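Local coordinates for putative uncharacterized protein PH0734 (PDB 3D79) that is of unknown function but carries a PUA domain behind a pre-PUA-like domain and so probably binds RNA, at residues R38-K43 with K64-R69; G102-I107 with R140-G145. One frame throughout, in Å; residues are numbered along the deposited sequence.

Contact 1. Residues R38-K43 with K64-R69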
loop_
_atom_site.group_PDB
_atom_site.type_symbol
_atom_site.label_atom_id
_atom_site.label_comp_id
_atom_site.label_asym_id
_atom_site.label_seq_id
_atom_site.Cartn_x
_atom_site.Cartn_y
_atom_site.Cartn_z
ATOM N N ARG A 38 13.889 2.136 -4.518
ATOM C CA ARG A 38 15.151 2.691 -4.024
ATOM C C ARG A 38 14.942 3.883 -3.096
ATOM O O ARG A 38 15.658 4.032 -2.105
ATOM C CB ARG A 38 16.081 3.064 -5.185
ATOM C CG ARG A 38 17.505 3.414 -4.749
ATOM C CD ARG A 38 18.420 3.767 -5.924
ATOM N NE ARG A 38 17.869 4.828 -6.769
ATOM C CZ ARG A 38 17.537 4.680 -8.052
ATOM N NH1 ARG A 38 17.710 3.516 -8.662
ATOM N NH2 ARG A 38 17.038 5.705 -8.733
ATOM N N LYS A 39 13.958 4.723 -3.404
ATOM C CA LYS A 39 13.676 5.869 -2.545
ATOM C C LYS A 39 13.000 5.457 -1.236
ATOM O O LYS A 39 13.117 6.159 -0.235
ATOM C CB LYS A 39 12.866 6.938 -3.281
ATOM C CG LYS A 39 13.725 7.799 -4.214
ATOM C CD LYS A 39 13.070 9.144 -4.569
ATOM C CE LYS A 39 12.748 10.000 -3.336
ATOM N NZ LYS A 39 13.868 10.117 -2.349
ATOM N N MET A 40 12.318 4.312 -1.239
ATOM C CA MET A 40 11.653 3.823 -0.030
ATOM C C MET A 40 12.614 3.162 0.950
ATOM O O MET A 40 12.424 3.253 2.159
ATOM C CB MET A 40 10.559 2.821 -0.376
ATOM C CG MET A 40 9.361 3.407 -1.087
ATOM S SD MET A 40 8.310 2.049 -1.612
ATOM C CE MET A 40 6.909 2.941 -2.292
ATOM N N LEU A 41 13.623 2.476 0.421
ATOM C CA LEU A 41 14.561 1.710 1.246
ATOM C C LEU A 41 15.835 1.368 0.480
ATOM O O LEU A 41 15.784 0.894 -0.658
ATOM C CB LEU A 41 13.896 0.413 1.732
ATOM C CG LEU A 41 14.726 -0.601 2.531
ATOM C CD1 LEU A 41 15.196 -0.022 3.848
ATOM C CD2 LEU A 41 13.943 -1.887 2.774
ATOM N N ASN A 42 16.981 1.589 1.113
ATOM C CA ASN A 42 18.237 1.098 0.558
ATOM C C ASN A 42 18.944 0.196 1.550
ATOM O O ASN A 42 18.643 0.225 2.751
ATOM C CB ASN A 42 19.132 2.247 0.082
ATOM C CG ASN A 42 19.665 3.079 1.211
ATOM O OD1 ASN A 42 20.604 2.677 1.909
ATOM N ND2 ASN A 42 19.090 4.267 1.392
ATOM N N LYS A 43 19.884 -0.600 1.050
ATOM C CA LYS A 43 20.494 -1.671 1.850
ATOM C C LYS A 43 21.357 -1.184 3.012
ATOM O O LYS A 43 21.844 -1.989 3.803
ATOM C CB LYS A 43 21.287 -2.632 0.960
ATOM C CG LYS A 43 22.590 -2.056 0.425
ATOM C CD LYS A 43 23.273 -3.034 -0.508
ATOM C CE LYS A 43 24.662 -2.530 -0.873
ATOM N NZ LYS A 43 25.247 -3.309 -1.989
ATOM N N LYS A 64 11.232 6.254 10.627
ATOM C CA LYS A 64 9.925 6.593 10.064
ATOM C C LYS A 64 9.148 5.326 9.694
ATOM O O LYS A 64 9.694 4.437 9.047
ATOM C CB LYS A 64 10.032 7.576 8.891
ATOM C CG LYS A 64 10.562 7.013 7.598
ATOM C CD LYS A 64 10.912 8.131 6.625
ATOM C CE LYS A 64 11.760 7.615 5.475
ATOM N NZ LYS A 64 12.927 6.813 5.950
ATOM N N PRO A 65 7.878 5.233 10.136
ATOM C CA PRO A 65 7.049 4.078 9.785
ATOM C C PRO A 65 6.848 4.017 8.277
ATOM O O PRO A 65 6.330 4.966 7.681
ATOM C CB PRO A 65 5.722 4.348 10.509
ATOM C CG PRO A 65 5.737 5.787 10.860
ATOM C CD PRO A 65 7.166 6.192 11.002
ATOM N N MET A 66 7.275 2.916 7.667
ATOM C CA MET A 66 7.241 2.797 6.215
ATOM C C MET A 66 6.354 1.670 5.707
ATOM O O MET A 66 5.605 1.866 4.752
ATOM C CB MET A 66 8.659 2.643 5.645
ATOM C CG MET A 66 9.435 3.959 5.547
ATOM S SD MET A 66 8.662 5.181 4.468
ATOM C CE MET A 66 8.757 4.354 2.887
ATOM N N PHE A 67 6.451 0.492 6.327
ATOM C CA PHE A 67 5.762 -0.687 5.797
ATOM C C PHE A 67 4.955 -1.445 6.828
ATOM O O PHE A 67 5.281 -1.445 8.019
ATOM C CB PHE A 67 6.755 -1.674 5.172
ATOM C CG PHE A 67 7.815 -1.020 4.350
ATOM C CD1 PHE A 67 7.494 -0.408 3.143
ATOM C CD2 PHE A 67 9.136 -0.999 4.788
ATOM C CE1 PHE A 67 8.485 0.220 2.372
ATOM C CE2 PHE A 67 10.129 -0.383 4.026
ATOM C CZ PHE A 67 9.801 0.239 2.825
ATOM N N ILE A 68 3.910 -2.100 6.333
ATOM C CA ILE A 68 3.199 -3.131 7.082
ATOM C C ILE A 68 3.877 -4.461 6.785
ATOM O O ILE A 68 4.333 -4.692 5.667
ATOM C CB ILE A 68 1.690 -3.175 6.685
ATOM C CG1 ILE A 68 0.862 -3.932 7.730
ATOM C CG2 ILE A 68 1.481 -3.748 5.282
ATOM C CD1 ILE A 68 -0.629 -3.594 7.644
ATOM N N ARG A 69 3.980 -5.329 7.785
ATOM C CA ARG A 69 4.414 -6.691 7.519
ATOM C C ARG A 69 3.383 -7.670 8.051
ATOM O O ARG A 69 2.954 -7.573 9.202
ATOM C CB ARG A 69 5.810 -6.990 8.075
ATOM C CG ARG A 69 6.312 -8.394 7.690
ATOM C CD ARG A 69 7.812 -8.567 7.883
ATOM N NE ARG A 69 8.205 -8.593 9.290
ATOM C CZ ARG A 69 9.449 -8.793 9.721
ATOM N NH1 ARG A 69 10.440 -8.992 8.857
ATOM N NH2 ARG A 69 9.707 -8.799 11.021
HETATM O O HOH W 1 12.867 5.365 3.623
#
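Met40, at the end of helix 34-40, meets the side chains of Met66 and Phe67 through its stem. Its CB lies 4.0 Å from Met66 CE and 4.2 Å from Phe67 CZ, while the extended chain beyond CG carries SD and its methyl away from strand 64-70; the side chain also touches Pro76 and Trp93. The two methionines cross obliquely. Met66 is folded at chi2 (-61°) and chi3 (-64°), which brings CE round to the stem of Met40, 3.9 Å from Met40 O. The Phe67 ring enters with CZ foremost. Leu41 CB sits at the edge of the ring, near its plane, 4.2 Å from CZ, and one ring face is closed from within the strand by Met66 CB, 3.6 Å above the plane and over its centre. That two consecutive strand residues can both point at the helix follows from a classic beta bulge, in which Met66 and Phe67 both face Ile59 of strand 56-61; the antiparallel sheet of the pre-PUA-like domain thereby offers two apolar side chains to one helix end. Helix 18-32 adds Leu28, which touches both Met40 and Phe67. No direct hydrogen bond joins the segments. Instead, the carbonyl of Met40, where the chain is about to leave helical geometry at Leu41, takes a bond from a water at 2.6 Å from its O atom. The same water accepts from Lys64 NZ at 2.7 Å, and that ammonium group is also hydrogen-bonded to Val61 O, which gives the lysine end a second anchor.

Contact 2. Residues G102-I107 with R140-G145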
loop_
_atom_site.group_PDB
_atom_site.type_symbol
_atom_site.label_atom_id
_atom_site.label_comp_id
_atom_site.label_asym_id
_atom_site.label_seq_id
_atom_site.Cartn_x
_atom_site.Cartn_y
_atom_site.Cartn_z
ATOM N N GLY A 102 -17.156 9.349 -5.047
ATOM C CA GLY A 102 -18.258 8.627 -4.408
ATOM C C GLY A 102 -17.822 7.419 -3.599
ATOM O O GLY A 102 -18.484 7.042 -2.632
ATOM N N ALA A 103 -16.708 6.811 -4.000
ATOM C CA ALA A 103 -16.158 5.643 -3.309
ATOM C C ALA A 103 -15.426 5.984 -2.007
ATOM O O ALA A 103 -15.280 5.132 -1.124
ATOM C CB ALA A 103 -15.236 4.883 -4.238
ATOM N N VAL A 104 -14.968 7.227 -1.892
ATOM C CA VAL A 104 -14.058 7.638 -0.814
ATOM C C VAL A 104 -14.598 7.438 0.614
ATOM O O VAL A 104 -13.953 6.759 1.427
ATOM C CB VAL A 104 -13.551 9.100 -1.027
ATOM C CG1 VAL A 104 -12.697 9.577 0.150
ATOM C CG2 VAL A 104 -12.766 9.195 -2.321
ATOM N N PRO A 105 -15.777 8.013 0.925
ATOM C CA PRO A 105 -16.239 7.909 2.313
ATOM C C PRO A 105 -16.479 6.464 2.766
ATOM O O PRO A 105 -16.237 6.139 3.928
ATOM C CB PRO A 105 -17.536 8.728 2.323
ATOM C CG PRO A 105 -17.957 8.830 0.915
ATOM C CD PRO A 105 -16.725 8.767 0.081
ATOM N N HIS A 106 -16.917 5.604 1.850
ATOM C CA HIS A 106 -17.128 4.193 2.164
ATOM C C HIS A 106 -15.816 3.510 2.552
ATOM O O HIS A 106 -15.744 2.827 3.574
ATOM C CB HIS A 106 -17.772 3.477 0.982
ATOM C CG HIS A 106 -19.145 3.973 0.658
ATOM N ND1 HIS A 106 -20.265 3.551 1.339
ATOM C CD2 HIS A 106 -19.577 4.869 -0.261
ATOM C CE1 HIS A 106 -21.331 4.157 0.848
ATOM N NE2 HIS A 106 -20.941 4.964 -0.123
ATOM N N ILE A 107 -14.780 3.719 1.738
ATOM C CA ILE A 107 -13.457 3.127 1.978
ATOM C C ILE A 107 -12.826 3.623 3.288
ATOM O O ILE A 107 -12.226 2.845 4.035
ATOM C CB ILE A 107 -12.515 3.367 0.769
ATOM C CG1 ILE A 107 -13.059 2.625 -0.459
ATOM C CG2 ILE A 107 -11.068 2.928 1.079
ATOM C CD1 ILE A 107 -12.555 3.166 -1.794
ATOM N N ARG A 140 -4.570 11.241 -3.260
ATOM C CA ARG A 140 -4.304 10.878 -1.875
ATOM C C ARG A 140 -4.632 9.403 -1.696
ATOM O O ARG A 140 -5.674 8.944 -2.160
ATOM C CB ARG A 140 -5.149 11.698 -0.890
ATOM C CG ARG A 140 -4.833 13.186 -0.828
ATOM C CD ARG A 140 -3.343 13.444 -0.662
ATOM N NE ARG A 140 -3.090 14.781 -0.122
ATOM C CZ ARG A 140 -1.884 15.325 0.019
ATOM N NH1 ARG A 140 -0.799 14.658 -0.353
ATOM N NH2 ARG A 140 -1.765 16.546 0.531
ATOM N N PRO A 141 -3.735 8.657 -1.035
ATOM C CA PRO A 141 -4.030 7.245 -0.797
ATOM C C PRO A 141 -5.036 7.071 0.331
ATOM O O PRO A 141 -5.000 7.808 1.324
ATOM C CB PRO A 141 -2.670 6.675 -0.407
ATOM C CG PRO A 141 -1.992 7.819 0.285
ATOM C CD PRO A 141 -2.420 9.043 -0.489
ATOM N N LEU A 142 -5.935 6.106 0.161
ATOM C CA LEU A 142 -6.998 5.857 1.122
ATOM C C LEU A 142 -6.752 4.556 1.872
ATOM O O LEU A 142 -7.163 4.405 3.024
ATOM C CB LEU A 142 -8.346 5.732 0.405
ATOM C CG LEU A 142 -8.749 6.797 -0.612
ATOM C CD1 LEU A 142 -10.056 6.400 -1.266
ATOM C CD2 LEU A 142 -8.865 8.161 0.061
ATOM N N ALA A 143 -6.093 3.617 1.206
ATOM C CA ALA A 143 -6.042 2.242 1.705
ATOM C C ALA A 143 -5.018 1.398 0.973
ATOM O O ALA A 143 -4.552 1.758 -0.107
ATOM C CB ALA A 143 -7.422 1.590 1.572
ATOM N N ILE A 144 -4.690 0.258 1.577
ATOM C CA ILE A 144 -3.917 -0.774 0.913
ATOM C C ILE A 144 -4.671 -2.089 1.067
ATOM O O ILE A 144 -5.496 -2.235 1.984
ATOM C CB ILE A 144 -2.464 -0.889 1.458
ATOM C CG1 ILE A 144 -2.448 -1.200 2.957
ATOM C CG2 ILE A 144 -1.676 0.409 1.176
ATOM C CD1 ILE A 144 -1.089 -1.677 3.473
ATOM N N GLY A 145 -4.402 -3.028 0.172
ATOM C CA GLY A 145 -5.115 -4.302 0.206
ATOM C C GLY A 145 -4.663 -5.314 -0.816
ATOM O O GLY A 145 -3.595 -5.187 -1.420
#
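Leu142 inserts its side chain between Val104 and Ile107, and all the direct contacts here are apolar. Its two methyls address the two branches of Val104 separately: CD1 is 4.0 Å from Val104 CG2, and CD2 is 4.1 Å from Val104 CG1, the side chains crossing at about a right angle. Ile107 also lies nearly perpendicular to Leu142 and uses both its branches. With CG2 placed opposite the backbone N, the isoleucine directs this methyl at the strand, 3.9 Å from Ala143 CB and 4.0 Å from Leu142 CB, while its CD1 reaches Leu142 CD1 at 4.1 Å. Val99 of strand 96-99 touches both Ile107 and Leu142.

No hydrogen bond joins the two segments: Ile107 N bonds to Ala103 O at 3.2 Å in the helical turn, whereas the backbones of Leu142 and Ala143 both pair with Val133 of the neighbouring strand 130-135. This shared partner marks a classic beta bulge, which turns two successive residues toward the helix. The result is a short helix, 104-108, seated on a bulged strand of the mixed sheet of the PUA fold, a pseudo-barrel in this family.

Overall arrangement
From the N terminus, the chain forms helices 18-32 and 34-40, then runs through strands 47-51 and 56-61 before strand 64-70 closes contact 1, a loop of 20 intervening residues inside the pre-PUA-like domain. Helix 78-84 follows, and the PUA domain begins its own closure: helix 104-108 meets strand 141-147 in contact 2 after 32 residues. The loops are in series, neither nested nor crossed. The centres of contact 1 and contact 2 are about 22 Å apart, on opposite sides of the chain's centre. Even so, the two strands meet where Ile68 CG2 packs 3.8 Å from Ile144 CD1, joining the domains, and Leu81 of helix 78-84 touches Ile144 nearby.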